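Local coordinates for protein soluble lytic transglycosylase B3 (Pseudomonas aeruginosa, PDB 5ANZ) that probably cleaves the glycan strands of bacterial peptidoglycan as a calcium-binding, multidomain lytic transglycosylase taking part in cell-wall turnover, at residues A[144-157]-A[192-206]. Residues are numbered along the deposited sequence; the frame is centred on the assembly and turned at random.
Sequences ESNYGSHMGNKNVI and SFMIGSWAGAMGQTQ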
ATOM      1  N   GLU A 144       1.049   8.238   3.030  1.00 17.88           N
ATOM      2  CA  GLU A 144       0.424   8.531   1.738  1.00 19.92           C
ATOM      3  C   GLU A 144       0.875   9.851   1.148  1.00 19.62           C
ATOM      4  O   GLU A 144       1.137   9.918  -0.059  1.00 22.25           O
ATOM      5  CB  GLU A 144      -1.105   8.512   1.861  1.00 16.66           C
ATOM      6  CG  GLU A 144      -1.637   7.105   2.058  1.00 18.95           C
ATOM      7  CD  GLU A 144      -1.387   6.228   0.845  1.00 29.26           C
ATOM      8  OE1 GLU A 144      -1.414   6.769  -0.282  1.00 27.36           O
ATOM      9  OE2 GLU A 144      -1.145   5.010   1.001  1.00 26.34           O
ATOM     10  N   SER A 145       0.968  10.900   1.969  1.00 17.47           N
ATOM     11  CA  SER A 145       1.304  12.225   1.428  1.00 20.27           C
ATOM     12  C   SER A 145       2.189  13.057   2.345  1.00 22.81           C
ATOM     13  O   SER A 145       2.234  14.277   2.217  1.00 23.27           O
ATOM     14  CB  SER A 145       0.024  13.004   1.136  1.00 19.74           C
ATOM     15  OG  SER A 145      -0.655  13.355   2.335  1.00 19.65           O
ATOM     16  N   ASN A 146       2.887  12.412   3.285  1.00 21.76           N
ATOM     17  CA  ASN A 146       3.663  13.160   4.270  1.00 19.90           C
ATOM     18  C   ASN A 146       2.802  14.203   4.994  1.00 22.12           C
ATOM     19  O   ASN A 146       3.195  15.358   5.138  1.00 22.57           O
ATOM     20  CB  ASN A 146       4.856  13.841   3.605  1.00 24.02           C
ATOM     21  CG  ASN A 146       5.987  14.074   4.575  1.00 39.34           C
ATOM     22  OD1 ASN A 146       6.218  13.267   5.481  1.00 38.26           O
ATOM     23  ND2 ASN A 146       6.689  15.187   4.410  1.00 43.51           N
ATOM     24  N   TYR A 147       1.625  13.775   5.436  1.00 18.22           N
ATOM     25  CA  TYR A 147       0.692  14.614   6.189  1.00 20.04           C
ATOM     26  C   TYR A 147       0.241  15.815   5.358  1.00 21.76           C
ATOM     27  O   TYR A 147       0.042  16.910   5.888  1.00 25.51           O
ATOM     28  CB  TYR A 147       1.321  15.071   7.506  1.00 21.28           C
ATOM     29  CG  TYR A 147       2.044  13.960   8.251  1.00 18.34           C
ATOM     30  CD1 TYR A 147       1.342  12.972   8.920  1.00 21.75           C
ATOM     31  CD2 TYR A 147       3.433  13.935   8.323  1.00 18.87           C
ATOM     32  CE1 TYR A 147       1.990  11.970   9.609  1.00 19.29           C
ATOM     33  CE2 TYR A 147       4.097  12.926   9.016  1.00 20.99           C
ATOM     34  CZ  TYR A 147       3.367  11.947   9.655  1.00 17.31           C
ATOM     35  OH  TYR A 147       4.039  10.968  10.330  1.00 20.58           O
ATOM     36  N   GLY A 148       0.098  15.578   4.056  1.00 21.81           N
ATOM     37  CA  GLY A 148      -0.389  16.596   3.136  1.00 24.97           C
ATOM     38  C   GLY A 148       0.654  17.454   2.444  1.00 25.66           C
ATOM     39  O   GLY A 148       0.296  18.347   1.663  1.00 35.44           O
ATOM     40  N   SER A 149       1.938  17.230   2.703  1.00 29.59           N
ATOM     41  CA  SER A 149       2.958  18.064   2.070  1.00 33.47           C
ATOM     42  C   SER A 149       3.420  17.529   0.706  1.00 40.54           C
ATOM     43  O   SER A 149       4.075  18.243  -0.051  1.00 41.45           O
ATOM     44  CB  SER A 149       4.160  18.215   2.997  1.00 35.77           C
ATOM     45  OG  SER A 149       4.917  17.026   3.026  1.00 37.88           O
ATOM     46  N   HIS A 150       3.090  16.275   0.398  1.00 24.98           N
ATOM     47  CA  HIS A 150       3.503  15.670  -0.869  1.00 24.40           C
ATOM     48  C   HIS A 150       2.336  14.917  -1.485  1.00 25.06           C
ATOM     49  O   HIS A 150       2.224  13.694  -1.352  1.00 28.99           O
ATOM     50  CB  HIS A 150       4.696  14.746  -0.658  1.00 31.48           C
ATOM     51  CG  HIS A 150       5.980  15.478  -0.408  1.00 41.95           C
ATOM     52  ND1 HIS A 150       6.229  16.172   0.759  1.00 48.23           N
ATOM     53  CD2 HIS A 150       7.077  15.644  -1.185  1.00 53.65           C
ATOM     54  CE1 HIS A 150       7.426  16.724   0.692  1.00 57.37           C
ATOM     55  NE2 HIS A 150       7.963  16.420  -0.477  1.00 56.25           N
ATOM     56  N   MET A 151       1.463  15.665  -2.150  1.00 26.05           N
ATOM     57  CA  MET A 151       0.264  15.127  -2.763  1.00 22.85           C
ATOM     58  C   MET A 151       0.468  14.845  -4.253  1.00 27.02           C
ATOM     59  O   MET A 151      -0.380  14.258  -4.924  1.00 28.10           O
ATOM     60  CB  MET A 151      -0.887  16.109  -2.560  1.00 25.77           C
ATOM     61  CG  MET A 151      -1.187  16.397  -1.105  1.00 29.18           C
ATOM     62  SD  MET A 151      -2.613  17.479  -0.925  1.00 36.00           S
ATOM     63  CE  MET A 151      -1.842  19.091  -0.805  1.00 31.17           C
ATOM     64  N   GLY A 152       1.619  15.261  -4.755  1.00 29.05           N
ATOM     65  CA  GLY A 152       1.836  15.338  -6.177  1.00 34.98           C
ATOM     66  C   GLY A 152       1.574  16.773  -6.587  1.00 28.95           C
ATOM     67  O   GLY A 152       1.016  17.572  -5.827  1.00 38.32           O
ATOM     68  N   ASN A 153       2.037  17.094  -7.779  0.51 27.32           N
ATOM     69  CA  ASN A 153       1.828  18.396  -8.369  0.51 30.94           C
ATOM     70  C   ASN A 153       1.395  18.165  -9.792  0.51 28.57           C
ATOM     71  O   ASN A 153       1.871  18.824 -10.713  0.51 28.81           O
ATOM     72  CB  ASN A 153       3.098  19.246  -8.304  0.51 38.41           C
ATOM     73  CG  ASN A 153       4.264  18.607  -9.040  0.51 50.41           C
ATOM     74  OD1 ASN A 153       4.404  17.384  -9.063  0.51 50.39           O
ATOM     75  ND2 ASN A 153       5.106  19.435  -9.647  0.51 61.91           N
ATOM     76  N   LYS A 154       0.514  17.183  -9.971  1.00 23.07           N
ATOM     77  CA  LYS A 154      -0.066  16.943 -11.270  1.00 22.11           C
ATOM     78  C   LYS A 154      -1.570  17.075 -11.221  1.00 21.56           C
ATOM     79  O   LYS A 154      -2.218  16.602 -10.292  1.00 20.46           O
ATOM     80  CB  LYS A 154       0.354  15.555 -11.774  1.00 22.71           C
ATOM     81  CG  LYS A 154       1.847  15.451 -12.051  1.00 23.19           C
ATOM     82  CD  LYS A 154       2.196  14.114 -12.700  1.00 30.64           C
ATOM     83  CE  LYS A 154       3.647  14.082 -13.175  1.00 29.45           C
ATOM     84  NZ  LYS A 154       4.605  14.236 -12.053  1.00 39.48           N
ATOM     85  N   ASN A 155      -2.127  17.721 -12.237  1.00 19.87           N
ATOM     86  CA  ASN A 155      -3.558  17.838 -12.361  1.00 18.27           C
ATOM     87  C   ASN A 155      -4.173  16.484 -12.687  1.00 19.58           C
ATOM     88  O   ASN A 155      -3.773  15.830 -13.666  1.00 19.71           O
ATOM     89  CB  ASN A 155      -3.926  18.849 -13.440  1.00 23.33           C
ATOM     90  CG  ASN A 155      -5.419  19.063 -13.512  1.00 23.14           C
ATOM     91  OD1 ASN A 155      -6.125  18.321 -14.194  1.00 25.94           O
ATOM     92  ND2 ASN A 155      -5.919  20.047 -12.754  1.00 23.94           N
ATOM     93  N   VAL A 156      -5.128  16.067 -11.857  1.00 19.04           N
ATOM     94  CA  VAL A 156      -5.703  14.721 -11.951  1.00 18.49           C
ATOM     95  C   VAL A 156      -6.370  14.501 -13.298  1.00 19.08           C
ATOM     96  O   VAL A 156      -6.262  13.407 -13.873  1.00 19.97           O
ATOM     97  CB  VAL A 156      -6.716  14.493 -10.816  1.00 18.20           C
ATOM     98  CG1 VAL A 156      -7.543  13.224 -11.046  1.00 21.64           C
ATOM     99  CG2 VAL A 156      -5.958  14.419  -9.483  1.00 18.99           C
ATOM    100  N   ILE A 157      -7.039  15.536 -13.820  1.00 19.78           N
ATOM    101  CA  ILE A 157      -7.708  15.371 -15.122  1.00 21.11           C
ATOM    102  C   ILE A 157      -6.671  15.159 -16.223  1.00 23.40           C
ATOM    103  O   ILE A 157      -6.818  14.286 -17.082  1.00 25.26           O
ATOM    104  CB  ILE A 157      -8.599  16.566 -15.472  1.00 21.41           C
ATOM    105  CG1 ILE A 157      -9.666  16.757 -14.392  1.00 24.26           C
ATOM    106  CG2 ILE A 157      -9.214  16.374 -16.870  1.00 25.08           C
ATOM    107  CD1 ILE A 157     -10.628  15.588 -14.212  1.00 24.41           C
ATOM    108  N   SER A 192      -8.802  23.583 -11.030  1.00 23.57           N
ATOM    109  CA  SER A 192      -7.426  24.042 -10.891  1.00 22.31           C
ATOM    110  C   SER A 192      -6.684  23.411  -9.715  1.00 21.69           C
ATOM    111  O   SER A 192      -5.457  23.331  -9.749  1.00 21.96           O
ATOM    112  CB  SER A 192      -7.375  25.559 -10.729  1.00 26.94           C
ATOM    113  OG  SER A 192      -7.796  26.201 -11.917  1.00 37.78           O
ATOM    114  N   PHE A 193      -7.411  23.002  -8.674  1.00 20.39           N
ATOM    115  CA  PHE A 193      -6.755  22.475  -7.468  1.00 20.98           C
ATOM    116  C   PHE A 193      -6.948  20.965  -7.295  1.00 23.18           C
ATOM    117  O   PHE A 193      -6.651  20.417  -6.235  1.00 20.06           O
ATOM    118  CB  PHE A 193      -7.270  23.217  -6.221  1.00 19.77           C
ATOM    119  CG  PHE A 193      -7.051  24.706  -6.292  1.00 18.42           C
ATOM    120  CD1 PHE A 193      -5.795  25.226  -6.565  1.00 18.67           C
ATOM    121  CD2 PHE A 193      -8.109  25.583  -6.108  1.00 24.56           C
ATOM    122  CE1 PHE A 193      -5.597  26.595  -6.640  1.00 20.83           C
ATOM    123  CE2 PHE A 193      -7.906  26.948  -6.186  1.00 24.42           C
ATOM    124  CZ  PHE A 193      -6.658  27.452  -6.459  1.00 21.63           C
ATOM    125  N   MET A 194      -7.440  20.291  -8.330  1.00 18.50           N
ATOM    126  CA  MET A 194      -7.600  18.826  -8.236  1.00 16.76           C
ATOM    127  C   MET A 194      -6.277  18.152  -8.539  1.00 21.67           C
ATOM    128  O   MET A 194      -6.000  17.730  -9.676  1.00 21.61           O
ATOM    129  CB  MET A 194      -8.684  18.317  -9.184  1.00 20.56           C
ATOM    130  CG  MET A 194      -9.019  16.874  -8.895  1.00 18.59           C
ATOM    131  SD  MET A 194     -10.223  16.276 -10.098  1.00 23.86           S
ATOM    132  CE  MET A 194     -11.406  15.558  -9.005  1.00 23.76           C
ATOM    133  N   ILE A 195      -5.450  18.079  -7.499  1.00 19.42           N
ATOM    134  CA  ILE A 195      -4.067  17.675  -7.629  1.00 18.64           C
ATOM    135  C   ILE A 195      -3.879  16.254  -7.108  1.00 20.97           C
ATOM    136  O   ILE A 195      -4.603  15.799  -6.220  1.00 18.10           O
ATOM    137  CB  ILE A 195      -3.128  18.630  -6.859  1.00 25.49           C
ATOM    138  CG1 ILE A 195      -3.263  20.050  -7.393  1.00 35.23           C
ATOM    139  CG2 ILE A 195      -1.693  18.160  -6.965  1.00 31.58           C
ATOM    140  CD1 ILE A 195      -3.077  20.123  -8.851  1.00 26.59           C
ATOM    141  N   GLY A 196      -2.905  15.561  -7.672  1.00 19.88           N
ATOM    142  CA  GLY A 196      -2.583  14.218  -7.212  1.00 18.93           C
ATOM    143  C   GLY A 196      -1.372  13.644  -7.937  1.00 17.26           C
ATOM    144  O   GLY A 196      -0.599  14.369  -8.596  1.00 20.91           O
ATOM    145  N   SER A 197      -1.196  12.335  -7.817  1.00 17.79           N
ATOM    146  CA  SER A 197      -0.061  11.647  -8.431  1.00 20.89           C
ATOM    147  C   SER A 197      -0.294  11.320  -9.905  1.00 22.95           C
ATOM    148  O   SER A 197      -1.405  11.484 -10.417  1.00 21.85           O
ATOM    149  CB  SER A 197       0.218  10.344  -7.670  1.00 24.87           C
ATOM    150  OG  SER A 197      -0.695   9.350  -8.131  1.00 26.74           O
ATOM    151  N   TRP A 198       0.738  10.807 -10.575  1.00 22.95           N
ATOM    152  CA  TRP A 198       0.657  10.480 -12.002  1.00 21.07           C
ATOM    153  C   TRP A 198      -0.436   9.463 -12.318  1.00 22.36           C
ATOM    154  O   TRP A 198      -0.938   9.418 -13.442  1.00 24.86           O
ATOM    155  CB  TRP A 198       1.999   9.951 -12.508  1.00 22.57           C
ATOM    156  CG  TRP A 198       2.369   8.612 -11.957  1.00 27.58           C
ATOM    157  CD1 TRP A 198       3.120   8.363 -10.844  1.00 34.92           C
ATOM    158  CD2 TRP A 198       1.997   7.339 -12.489  1.00 27.03           C
ATOM    159  NE1 TRP A 198       3.248   7.006 -10.656  1.00 34.19           N
ATOM    160  CE2 TRP A 198       2.572   6.356 -11.652  1.00 32.79           C
ATOM    161  CE3 TRP A 198       1.254   6.928 -13.600  1.00 33.70           C
ATOM    162  CZ2 TRP A 198       2.406   4.993 -11.886  1.00 35.08           C
ATOM    163  CZ3 TRP A 198       1.094   5.570 -13.833  1.00 37.73           C
ATOM    164  CH2 TRP A 198       1.669   4.621 -12.980  1.00 35.89           C
ATOM    165  N   ALA A 199      -0.803   8.651 -11.326  1.00 23.17           N
ATOM    166  CA  ALA A 199      -1.759   7.581 -11.550  1.00 26.55           C
ATOM    167  C   ALA A 199      -3.154   7.950 -11.077  1.00 24.47           C
ATOM    168  O   ALA A 199      -4.038   7.094 -11.013  1.00 28.99           O
ATOM    169  CB  ALA A 199      -1.297   6.306 -10.853  1.00 28.18           C
ATOM    170  N   GLY A 200      -3.361   9.212 -10.718  1.00 25.44           N
ATOM    171  CA  GLY A 200      -4.689   9.646 -10.333  1.00 26.85           C
ATOM    172  C   GLY A 200      -5.019   9.558  -8.854  1.00 26.65           C
ATOM    173  O   GLY A 200      -6.159   9.807  -8.468  1.00 22.66           O
ATOM    174  N   ALA A 201      -4.041   9.209  -8.017  1.00 19.51           N
ATOM    175  CA  ALA A 201      -4.253   9.215  -6.570  1.00 23.32           C
ATOM    176  C   ALA A 201      -4.281  10.653  -6.070  1.00 22.17           C
ATOM    177  O   ALA A 201      -3.344  11.411  -6.324  1.00 21.64           O
ATOM    178  CB  ALA A 201      -3.146   8.422  -5.853  1.00 20.47           C
ATOM    179  N   MET A 202      -5.333  11.032  -5.353  1.00 18.69           N
ATOM    180  CA  MET A 202      -5.635  12.456  -5.180  1.00 19.79           C
ATOM    181  C   MET A 202      -5.396  12.960  -3.767  1.00 17.97           C
ATOM    182  O   MET A 202      -5.722  12.294  -2.782  1.00 21.06           O
ATOM    183  CB  MET A 202      -7.091  12.742  -5.555  1.00 20.35           C
ATOM    184  CG  MET A 202      -7.485  12.194  -6.890  1.00 20.15           C
ATOM    185  SD  MET A 202      -9.173  12.700  -7.301  1.00 22.61           S
ATOM    186  CE  MET A 202     -10.092  12.069  -5.912  1.00 19.40           C
ATOM    187  N   GLY A 203      -4.854  14.161  -3.669  1.00 17.21           N
ATOM    188  CA  GLY A 203      -4.946  14.907  -2.429  1.00 20.53           C
ATOM    189  C   GLY A 203      -4.203  14.299  -1.249  1.00 17.30           C
ATOM    190  O   GLY A 203      -3.227  13.589  -1.423  1.00 19.12           O
ATOM    191  N   GLN A 204      -4.677  14.611  -0.050  1.00 16.60           N
ATOM    192  CA  GLN A 204      -3.949  14.241   1.154  1.00 16.94           C
ATOM    193  C   GLN A 204      -4.086  12.765   1.435  1.00 19.35           C
ATOM    194  O   GLN A 204      -3.186  12.160   2.026  1.00 20.11           O
ATOM    195  CB  GLN A 204      -4.437  15.037   2.352  1.00 19.83           C
ATOM    196  CG  GLN A 204      -4.336  16.540   2.126  1.00 20.15           C
ATOM    197  CD  GLN A 204      -4.224  17.320   3.403  1.00 30.96           C
ATOM    198  OE1 GLN A 204      -3.738  16.813   4.410  1.00 29.09           O
ATOM    199  NE2 GLN A 204      -4.664  18.583   3.371  1.00 28.50           N
ATOM    200  N   THR A 205      -5.204  12.188   1.005  1.00 17.56           N
ATOM    201  CA  THR A 205      -5.467  10.776   1.265  1.00 19.60           C
ATOM    202  C   THR A 205      -4.905   9.858   0.166  1.00 20.56           C
ATOM    203  O   THR A 205      -4.807   8.642   0.350  1.00 19.67           O
ATOM    204  CB  THR A 205      -6.978  10.527   1.375  1.00 21.17           C
ATOM    205  OG1 THR A 205      -7.595  10.957   0.159  1.00 21.80           O
ATOM    206  CG2 THR A 205      -7.565  11.321   2.538  1.00 25.67           C
ATOM    207  N   GLN A 206      -4.591  10.441  -0.990  1.00 17.35           N
ATOM    208  CA  GLN A 206      -4.202   9.693  -2.193  1.00 16.48           C
ATOM    209  C   GLN A 206      -5.247   8.655  -2.588  1.00 19.58           C
ATOM    210  O   GLN A 206      -4.917   7.570  -3.081  1.00 22.36           O
ATOM    211  CB  GLN A 206      -2.828   9.050  -2.002  1.00 18.91           C
ATOM    212  CG  GLN A 206      -1.718  10.111  -1.851  1.00 19.25           C
ATOM    213  CD  GLN A 206      -1.372  10.790  -3.171  1.00 19.55           C
ATOM    214  OE1 GLN A 206      -0.770  10.173  -4.065  1.00 23.62           O
ATOM    215  NE2 GLN A 206      -1.756  12.055  -3.305  1.00 18.86           N
TER
HETATM  216  O   HOH W   1      -3.063   5.593  -2.126  1.00 42.22           O
HETATM  217  O   HOH W   2      -2.616  13.779 -11.280  1.00 20.73           O
HETATM  218  O   HOH W   3      -4.025  21.992 -11.681  1.00 28.59           O
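Two torsions of the Gln-206 side chain bring its amide to Met-151: CG stands anti to the carbonyl carbon (chi1 -65°), and a bend at chi2 (-74°) turns the amide back toward Gly-203 of its own loop. NE2 then gives one hydrogen to Met-151 O at 3.1 Å, a rather bent bond from a donor tilted out of the carbonyl plane, and another, straighter and in the amide plane, to Gly-203 O at 2.8 Å. Held at both hydrogens, the amide has little freedom to rotate. Nearer the end of helix 134-145, the chi1 of Ser-145 (69°) turns OG to Gln-204 O, which it meets at 2.8 Å on a lone pair, in the carbonyl plane; the same OG accepts from Gly-148 N, an ST motif. The Met-151 chain lies over Gly-203, its SD 3.6 Å from Gln-204 CG. Gln-204 OE1 lies beside Gly-148 CA and accepts from Trp-141 NE1, while NE2 gives to the backbone O of Trp-228.

Further along, residues 154-155 and 195-196 form a two-stranded antiparallel ladder: Gly-196 N bonds to Lys-154 O, with a weaker return bond from Lys-154 N. Strand 154-155 leads straight into helix 156-166, at whose first residue Val-156 N meets Met-194 O almost straight at 2.9 Å. Val-156 packs against two methionines, its CB 3.8 Å from Met-194 CG and its CG2 3.7 Å from Met-202 CG; both methionines also touch Trp-228 and Ile-183 of helix 170-186.

A water links Glu-144 OE1 to Gln-206 O, while OE1 lies beside Gln-206 CB. Glu-144 also touches Tyr-326, an N-acetylglucosamine-binding residue whose OH bonds to Thr-205 O. The chemistry thus implies a loop secured mostly through main-chain carbonyls, which holds the loop 203-206 beside Glu-144 at the sugar-binding region of this lysozyme-like domain.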